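Local atomic coordinates of protein-tyrosine-phosphatase (Vibrio vulnificus, PDB entry 7DHF), a protein that probably hydrolyses phosphotyrosine in proteins to tyrosine and phosphate, acting as a low-molecular-weight protein tyrosine phosphatase. Residues K50-M55 / V65-H70; I57-E62 / A130-Y135. The protein carries 1 engineered substitution. All blocks are in the same frame, centred on the assembly; numbering follows the deposited sequence.

Two contacts that share helix 54-61 show one short helix in two settings: its flanking loops meet each other, and its side packs on helix 128-146. Contact 1 joins the loop that leads into the helix to the loop that follows it, and contact 2 sets the helix itself against helix 128-146. Both are largely buried, each with an exposed margin. Their chemistry follows their place: the loops of contact 1 meet through a water, a CA-H...O contact and one apolar pair, whereas the helices of contact 2 meet through apolar side chains alone. They touch directly: Val67 CG2 lies 3.4 Å from Ala60 CB, and Val65 N lies 3.0 Å from Ala60 O, a probable hydrogen bond.

Contact 1 (K50-M55 / V65-H70); sequences KPADAM and VDVENH
A single water takes the place of direct hydrogen bonds between Ala52 and the 65-70 loop. It accepts from Ala52 N at 3.1 Å and from His70 N at 3.0 Å, and donates to Val67 O at 2.8 Å, so that three backbone groups, one from 50-55 and two from 65-70, are satisfied by one molecule. Beside it the two segments meet directly: Pro51 CA lies 3.2 Å from His70 O, a CA-H...O contact that is nearly straight, 165° at the hydrogen. Farther along, the methyl of Ala52 meets one branch of Val67, CB to CG1 at 3.6 Å. With CG1 anti to Val67 N (chi1 -162°), this branch faces Ala52 while CG2 is left for Ala60 of helix 54-61. The His70 ring presents an edge, with Ala52 N near the ring plane and 3.8 Å from CD2; its NE2 is hydrogen-bonded to Asn15 O, which ties the ring to the P-loop, between strand 7-12 and helix 18-29. Each segment also has a local aspartate bond: Asp53 is the N-cap of helix 54-61 and accepts from Met55 N through OD2, while Asp66 OD1 accepts from Glu68 N in an Asx turn. The contact thus joins the two loops on either end of helix 54-61, with Pro20 and Arg24 of helix 18-29 packed against His70.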
ATOM      1  N   LYS A  50      -9.592  -9.513   6.804  1.00 11.24           N
ATOM      2  CA  LYS A  50     -10.450  -9.448   5.638  1.00 11.32           C
ATOM      3  C   LYS A  50      -9.622  -9.517   4.355  1.00 10.26           C
ATOM      4  O   LYS A  50      -8.477  -9.058   4.315  1.00 11.16           O
ATOM      5  CB  LYS A  50     -11.262  -8.157   5.650  1.00 12.00           C
ATOM      6  CG  LYS A  50     -12.348  -8.122   6.717  1.00 13.23           C
ATOM      7  CD  LYS A  50     -13.553  -8.961   6.314  1.00 15.00           C
ATOM      8  CE  LYS A  50     -14.631  -8.979   7.389  1.00 17.55           C
ATOM      9  NZ  LYS A  50     -14.209  -9.738   8.597  1.00 18.61           N
ATOM     10  N   PRO A  51     -10.184 -10.073   3.285  1.00 11.12           N
ATOM     11  CA  PRO A  51      -9.485 -10.066   2.000  1.00 10.61           C
ATOM     12  C   PRO A  51      -9.496  -8.673   1.395  1.00  9.86           C
ATOM     13  O   PRO A  51     -10.179  -7.759   1.861  1.00 11.02           O
ATOM     14  CB  PRO A  51     -10.305 -11.043   1.154  1.00 11.91           C
ATOM     15  CG  PRO A  51     -11.686 -10.918   1.697  1.00 12.64           C
ATOM     16  CD  PRO A  51     -11.520 -10.689   3.178  1.00 11.71           C
ATOM     17  N   ALA A  52      -8.716  -8.516   0.333  1.00 10.71           N
ATOM     18  CA  ALA A  52      -8.795  -7.287  -0.437  1.00 10.99           C
ATOM     19  C   ALA A  52     -10.201  -7.135  -1.004  1.00 10.91           C
ATOM     20  O   ALA A  52     -10.897  -8.117  -1.278  1.00 11.23           O
ATOM     21  CB  ALA A  52      -7.769  -7.301  -1.568  1.00 11.14           C
ATOM     22  N   ASP A  53     -10.622  -5.883  -1.154  1.00 11.10           N
ATOM     23  CA  ASP A  53     -11.931  -5.585  -1.712  1.00 11.49           C
ATOM     24  C   ASP A  53     -12.099  -6.278  -3.060  1.00 11.35           C
ATOM     25  O   ASP A  53     -11.187  -6.285  -3.890  1.00 10.96           O
ATOM     26  CB  ASP A  53     -12.053  -4.072  -1.883  1.00 12.72           C
ATOM     27  CG  ASP A  53     -13.424  -3.646  -2.348  1.00 15.34           C
ATOM     28  OD1 ASP A  53     -14.211  -3.158  -1.508  1.00 16.57           O
ATOM     29  OD2 ASP A  53     -13.709  -3.790  -3.554  1.00 15.93           O
ATOM     30  N   ALA A  54     -13.283  -6.856  -3.277  1.00 11.84           N
ATOM     31  CA  ALA A  54     -13.507  -7.659  -4.475  1.00 12.08           C
ATOM     32  C   ALA A  54     -13.244  -6.862  -5.747  1.00 11.24           C
ATOM     33  O   ALA A  54     -12.723  -7.404  -6.729  1.00 11.54           O
ATOM     34  CB  ALA A  54     -14.935  -8.206  -4.477  1.00 14.05           C
ATOM     35  N   MET A  55     -13.607  -5.578  -5.761  1.00 10.99           N
ATOM     36  CA  MET A  55     -13.386  -4.787  -6.965  1.00 11.02           C
ATOM     37  C   MET A  55     -11.911  -4.452  -7.143  1.00 10.41           C
ATOM     38  O   MET A  55     -11.431  -4.356  -8.279  1.00 11.66           O
ATOM     39  CB  MET A  55     -14.223  -3.509  -6.927  1.00 12.82           C
ATOM     40  CG  MET A  55     -14.284  -2.780  -8.265  1.00 13.46           C
ATOM     41  SD  MET A  55     -15.037  -3.786  -9.569  1.00 14.23           S
ATOM     42  CE  MET A  55     -16.763  -3.720  -9.096  1.00 15.68           C
ATOM     43  N   VAL A  65      -2.308  -8.819 -12.183  1.00 11.00           N
ATOM     44  CA  VAL A  65      -1.741  -8.675 -10.847  1.00 11.10           C
ATOM     45  C   VAL A  65      -2.656  -9.409  -9.878  1.00 11.32           C
ATOM     46  O   VAL A  65      -3.866  -9.153  -9.843  1.00 11.77           O
ATOM     47  CB  VAL A  65      -1.570  -7.198 -10.449  1.00 11.32           C
ATOM     48  CG1 VAL A  65      -1.165  -7.077  -8.984  1.00 11.30           C
ATOM     49  CG2 VAL A  65      -0.531  -6.526 -11.336  1.00 11.95           C
ATOM     50  N   ASP A  66      -2.075 -10.312  -9.094  1.00 11.53           N
ATOM     51  CA  ASP A  66      -2.823 -11.187  -8.199  1.00 12.50           C
ATOM     52  C   ASP A  66      -2.920 -10.537  -6.823  1.00 11.14           C
ATOM     53  O   ASP A  66      -1.907 -10.362  -6.139  1.00 11.88           O
ATOM     54  CB  ASP A  66      -2.122 -12.541  -8.119  1.00 15.53           C
ATOM     55  CG  ASP A  66      -2.866 -13.543  -7.254  1.00 19.08           C
ATOM     56  OD1 ASP A  66      -3.808 -13.145  -6.540  1.00 21.70           O
ATOM     57  OD2 ASP A  66      -2.511 -14.740  -7.298  1.00 22.94           O
ATOM     58  N   VAL A  67      -4.141 -10.188  -6.419  1.00 10.84           N
ATOM     59  CA  VAL A  67      -4.422  -9.675  -5.085  1.00 10.50           C
ATOM     60  C   VAL A  67      -5.318 -10.635  -4.302  1.00 10.93           C
ATOM     61  O   VAL A  67      -6.018 -10.233  -3.378  1.00 11.73           O
ATOM     62  CB  VAL A  67      -4.993  -8.243  -5.132  1.00 10.55           C
ATOM     63  CG1 VAL A  67      -4.871  -7.559  -3.771  1.00 11.78           C
ATOM     64  CG2 VAL A  67      -4.282  -7.416  -6.196  1.00 11.60           C
ATOM     65  N   GLU A  68      -5.303 -11.910  -4.673  1.00 11.75           N
ATOM     66  CA  GLU A  68      -5.998 -12.925  -3.903  1.00 12.86           C
ATOM     67  C   GLU A  68      -5.175 -13.293  -2.673  1.00 12.03           C
ATOM     68  O   GLU A  68      -3.978 -13.002  -2.581  1.00 12.36           O
ATOM     69  CB  GLU A  68      -6.217 -14.172  -4.759  1.00 16.30           C
ATOM     70  CG  GLU A  68      -7.194 -13.975  -5.910  1.00 20.90           C
ATOM     71  CD  GLU A  68      -8.642 -13.989  -5.461  1.00 25.93           C
ATOM     72  OE1 GLU A  68      -8.896 -14.254  -4.268  1.00 29.46           O
ATOM     73  OE2 GLU A  68      -9.528 -13.738  -6.304  1.00 29.68           O
ATOM     74  N   ASN A  69      -5.838 -13.931  -1.714  1.00 12.70           N
ATOM     75  CA  ASN A  69      -5.170 -14.460  -0.530  1.00 13.60           C
ATOM     76  C   ASN A  69      -4.495 -13.359   0.278  1.00 14.01           C
ATOM     77  O   ASN A  69      -3.450 -13.577   0.894  1.00 16.96           O
ATOM     78  CB  ASN A  69      -4.178 -15.563  -0.902  1.00 16.37           C
ATOM     79  CG  ASN A  69      -4.806 -16.631  -1.771  1.00 20.24           C
ATOM     80  OD1 ASN A  69      -4.307 -16.947  -2.853  1.00 23.01           O
ATOM     81  ND2 ASN A  69      -5.920 -17.180  -1.311  1.00 21.07           N
ATOM     82  N   HIS A  70      -5.086 -12.171   0.274  1.00 11.85           N
ATOM     83  CA  HIS A  70      -4.638 -11.087   1.129  1.00 10.79           C
ATOM     84  C   HIS A  70      -5.427 -11.106   2.431  1.00 10.67           C
ATOM     85  O   HIS A  70      -6.604 -11.473   2.460  1.00 11.66           O
ATOM     86  CB  HIS A  70      -4.854  -9.742   0.437  1.00 10.37           C
ATOM     87  CG  HIS A  70      -4.572  -8.565   1.314  1.00 10.23           C
ATOM     88  ND1 HIS A  70      -3.294  -8.205   1.685  1.00 10.25           N
ATOM     89  CD2 HIS A  70      -5.403  -7.680   1.912  1.00 10.36           C
ATOM     90  CE1 HIS A  70      -3.350  -7.143   2.468  1.00 10.23           C
ATOM     91  NE2 HIS A  70      -4.618  -6.803   2.621  1.00 10.37           N
TER
HETATM   92  O   HOH W   1      -7.520 -10.953  -1.077  1.00 11.24           O

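Contact 2 (I57-E62 / A130-Y135)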
ATOM      1  N   ILE A  57      -9.531  -6.540  -6.290  1.00 10.68           N
ATOM      2  CA  ILE A  57      -9.007  -7.783  -6.848  1.00 10.46           C
ATOM      3  C   ILE A  57      -9.307  -7.862  -8.338  1.00 11.10           C
ATOM      4  O   ILE A  57      -8.442  -8.222  -9.145  1.00 11.38           O
ATOM      5  CB  ILE A  57      -9.579  -8.997  -6.089  1.00 11.12           C
ATOM      6  CG1 ILE A  57      -9.181  -8.945  -4.610  1.00 10.65           C
ATOM      7  CG2 ILE A  57      -9.106 -10.301  -6.733  1.00 12.39           C
ATOM      8  CD1 ILE A  57      -9.780 -10.058  -3.757  1.00 11.56           C
ATOM      9  N   GLU A  58     -10.538  -7.522  -8.726  1.00 11.59           N
ATOM     10  CA  GLU A  58     -10.949  -7.655 -10.120  1.00 12.69           C
ATOM     11  C   GLU A  58     -10.139  -6.728 -11.020  1.00 11.65           C
ATOM     12  O   GLU A  58      -9.635  -7.147 -12.069  1.00 12.51           O
ATOM     13  CB  GLU A  58     -12.444  -7.354 -10.233  1.00 16.58           C
ATOM     14  CG  GLU A  58     -13.017  -7.422 -11.639  1.00 22.19           C
ATOM     15  CD  GLU A  58     -13.420  -8.835 -12.021  1.00 27.91           C
ATOM     16  OE1 GLU A  58     -12.706  -9.785 -11.635  1.00 29.20           O
ATOM     17  OE2 GLU A  58     -14.459  -8.997 -12.692  1.00 30.26           O
ATOM     18  N   VAL A  59     -10.018  -5.455 -10.635  1.00 11.23           N
ATOM     19  CA  VAL A  59      -9.274  -4.500 -11.452  1.00 11.51           C
ATOM     20  C   VAL A  59      -7.824  -4.939 -11.600  1.00 10.98           C
ATOM     21  O   VAL A  59      -7.245  -4.866 -12.690  1.00 11.40           O
ATOM     22  CB  VAL A  59      -9.398  -3.078 -10.867  1.00 11.71           C
ATOM     23  CG1 VAL A  59      -8.432  -2.120 -11.547  1.00 11.78           C
ATOM     24  CG2 VAL A  59     -10.827  -2.572 -11.014  1.00 12.53           C
ATOM     25  N   ALA A  60      -7.209  -5.395 -10.507  1.00 10.36           N
ATOM     26  CA  ALA A  60      -5.834  -5.873 -10.592  1.00 10.37           C
ATOM     27  C   ALA A  60      -5.741  -7.106 -11.482  1.00 10.39           C
ATOM     28  O   ALA A  60      -4.810  -7.234 -12.285  1.00 11.06           O
ATOM     29  CB  ALA A  60      -5.299  -6.175  -9.193  1.00 11.65           C
ATOM     30  N   LYS A  61      -6.710  -8.018 -11.364  1.00 11.52           N
ATOM     31  CA  LYS A  61      -6.695  -9.233 -12.171  1.00 11.99           C
ATOM     32  C   LYS A  61      -6.758  -8.905 -13.658  1.00 12.59           C
ATOM     33  O   LYS A  61      -6.118  -9.575 -14.477  1.00 13.04           O
ATOM     34  CB  LYS A  61      -7.860 -10.134 -11.761  1.00 13.93           C
ATOM     35  CG  LYS A  61      -7.909 -11.471 -12.480  1.00 16.78           C
ATOM     36  CD  LYS A  61      -9.056 -12.320 -11.954  1.00 21.23           C
ATOM     37  CE  LYS A  61      -9.144 -13.660 -12.665  1.00 25.55           C
ATOM     38  NZ  LYS A  61     -10.251 -14.497 -12.126  1.00 27.99           N
ATOM     39  N   GLU A  62      -7.527  -7.878 -14.027  1.00 12.64           N
ATOM     40  CA  GLU A  62      -7.590  -7.452 -15.420  1.00 13.85           C
ATOM     41  C   GLU A  62      -6.248  -6.941 -15.922  1.00 13.79           C
ATOM     42  O   GLU A  62      -6.063  -6.805 -17.136  1.00 15.10           O
ATOM     43  CB  GLU A  62      -8.655  -6.367 -15.577  1.00 16.33           C
ATOM     44  CG  GLU A  62     -10.069  -6.870 -15.331  1.00 19.35           C
ATOM     45  CD  GLU A  62     -11.098  -5.758 -15.327  1.00 24.25           C
ATOM     46  OE1 GLU A  62     -10.704  -4.579 -15.444  1.00 27.54           O
ATOM     47  OE2 GLU A  62     -12.302  -6.065 -15.205  1.00 25.89           O
ATOM     48  N   ALA A 130     -13.663   4.336  -9.694  1.00 17.54           N
ATOM     49  CA  ALA A 130     -12.724   4.799  -8.677  1.00 16.08           C
ATOM     50  C   ALA A 130     -11.594   3.798  -8.480  1.00 14.23           C
ATOM     51  O   ALA A 130     -10.447   4.189  -8.237  1.00 14.59           O
ATOM     52  CB  ALA A 130     -13.459   5.050  -7.360  1.00 16.78           C
ATOM     53  N   PHE A 131     -11.900   2.503  -8.575  1.00 12.85           N
ATOM     54  CA  PHE A 131     -10.862   1.486  -8.455  1.00 11.31           C
ATOM     55  C   PHE A 131      -9.928   1.506  -9.660  1.00 10.51           C
ATOM     56  O   PHE A 131      -8.723   1.266  -9.521  1.00 10.74           O
ATOM     57  CB  PHE A 131     -11.503   0.112  -8.258  1.00 10.88           C
ATOM     58  CG  PHE A 131     -12.057  -0.097  -6.876  1.00 11.15           C
ATOM     59  CD1 PHE A 131     -11.291  -0.699  -5.894  1.00 11.17           C
ATOM     60  CD2 PHE A 131     -13.339   0.320  -6.559  1.00 12.20           C
ATOM     61  CE1 PHE A 131     -11.793  -0.886  -4.624  1.00 12.89           C
ATOM     62  CE2 PHE A 131     -13.847   0.136  -5.286  1.00 13.18           C
ATOM     63  CZ  PHE A 131     -13.072  -0.467  -4.318  1.00 13.32           C
ATOM     64  N   VAL A 132     -10.464   1.785 -10.850  1.00 11.52           N
ATOM     65  CA  VAL A 132      -9.616   1.916 -12.032  1.00 12.96           C
ATOM     66  C   VAL A 132      -8.678   3.108 -11.884  1.00 12.62           C
ATOM     67  O   VAL A 132      -7.492   3.030 -12.231  1.00 13.02           O
ATOM     68  CB  VAL A 132     -10.483   2.011 -13.304  1.00 15.45           C
ATOM     69  CG1 VAL A 132      -9.629   2.344 -14.523  1.00 17.17           C
ATOM     70  CG2 VAL A 132     -11.234   0.708 -13.526  1.00 16.25           C
ATOM     71  N   HIS A 133      -9.190   4.228 -11.368  1.00 12.84           N
ATOM     72  CA  HIS A 133      -8.352   5.404 -11.155  1.00 13.91           C
ATOM     73  C   HIS A 133      -7.256   5.112 -10.138  1.00 13.34           C
ATOM     74  O   HIS A 133      -6.087   5.458 -10.347  1.00 13.58           O
ATOM     75  CB  HIS A 133      -9.219   6.575 -10.690  1.00 17.58           C
ATOM     76  CG  HIS A 133      -8.438   7.800 -10.326  1.00 21.26           C
ATOM     77  ND1 HIS A 133      -7.743   8.544 -11.255  1.00 23.27           N
ATOM     78  CD2 HIS A 133      -8.248   8.414  -9.134  1.00 23.03           C
ATOM     79  CE1 HIS A 133      -7.157   9.562 -10.651  1.00 23.50           C
ATOM     80  NE2 HIS A 133      -7.447   9.507  -9.364  1.00 23.50           N
ATOM     81  N   ALA A 134      -7.618   4.476  -9.021  1.00 12.74           N
ATOM     82  CA  ALA A 134      -6.621   4.134  -8.015  1.00 12.64           C
ATOM     83  C   ALA A 134      -5.566   3.199  -8.588  1.00 11.60           C
ATOM     84  O   ALA A 134      -4.366   3.398  -8.367  1.00 11.26           O
ATOM     85  CB  ALA A 134      -7.297   3.501  -6.798  1.00 12.80           C
ATOM     86  N   TYR A 135      -5.992   2.178  -9.339  1.00 11.42           N
ATOM     87  CA  TYR A 135      -5.024   1.253  -9.917  1.00 10.74           C
ATOM     88  C   TYR A 135      -4.078   1.976 -10.865  1.00 10.23           C
ATOM     89  O   TYR A 135      -2.870   1.714 -10.865  1.00 10.44           O
ATOM     90  CB  TYR A 135      -5.721   0.096 -10.638  1.00 11.20           C
ATOM     91  CG  TYR A 135      -4.725  -0.962 -11.044  1.00 11.16           C
ATOM     92  CD1 TYR A 135      -4.450  -2.033 -10.208  1.00 12.03           C
ATOM     93  CD2 TYR A 135      -4.014  -0.858 -12.234  1.00 11.50           C
ATOM     94  CE1 TYR A 135      -3.517  -2.985 -10.551  1.00 12.48           C
ATOM     95  CE2 TYR A 135      -3.074  -1.808 -12.585  1.00 11.89           C
ATOM     96  CZ  TYR A 135      -2.830  -2.870 -11.740  1.00 12.88           C
ATOM     97  OH  TYR A 135      -1.897  -3.823 -12.075  1.00 15.05           O
TER
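The segment 57-61 of helix 54-61 and the segment 130-135 of helix 128-146 have axes 9.6 Å apart at closest approach, crossing at -53°, and both run in broadly the same direction. The backbones come nearest at Val59 and Val132, whose CA atoms are 6.5 Å apart. Val59 is the centre of this apolar helix-helix interface, and its two methyls divide the work. CG1, anti to the backbone N (chi1 170°), reaches Tyr135, 3.6 Å from its CB and close to the root of the ring at CG. CG2 turns to the preceding turn of the other helix, where it lies 3.9 Å from Phe131 CB and makes a looser contact with CG2 of Val132 at 4.2 Å. The valine therefore fits between Phe131, Val132 and Tyr135, lying roughly perpendicular to the first two and running counter to the tyrosine. Tyr135 has its CG anti to the backbone N (chi1 -171°), which extends the ring toward helix 54-61 until CE1 stands 3.7 Å from Ala60 CA, with the small alanine methyl beside it. Phe131 touches Val59 through its CB, but its ring leads away to Met55 and Ala56; its side chain is about 6 Å from that of Asp122, the predicted proton donor, so this packing borders the active site. Glu62 OE2 forms a salt bridge with Lys128 NZ, a further tie between the two elements. Beyond the interface, the Tyr135 side chain continues onto Thr21 and Val25, so that helix 128-146 bridges helices 54-61 and 18-29.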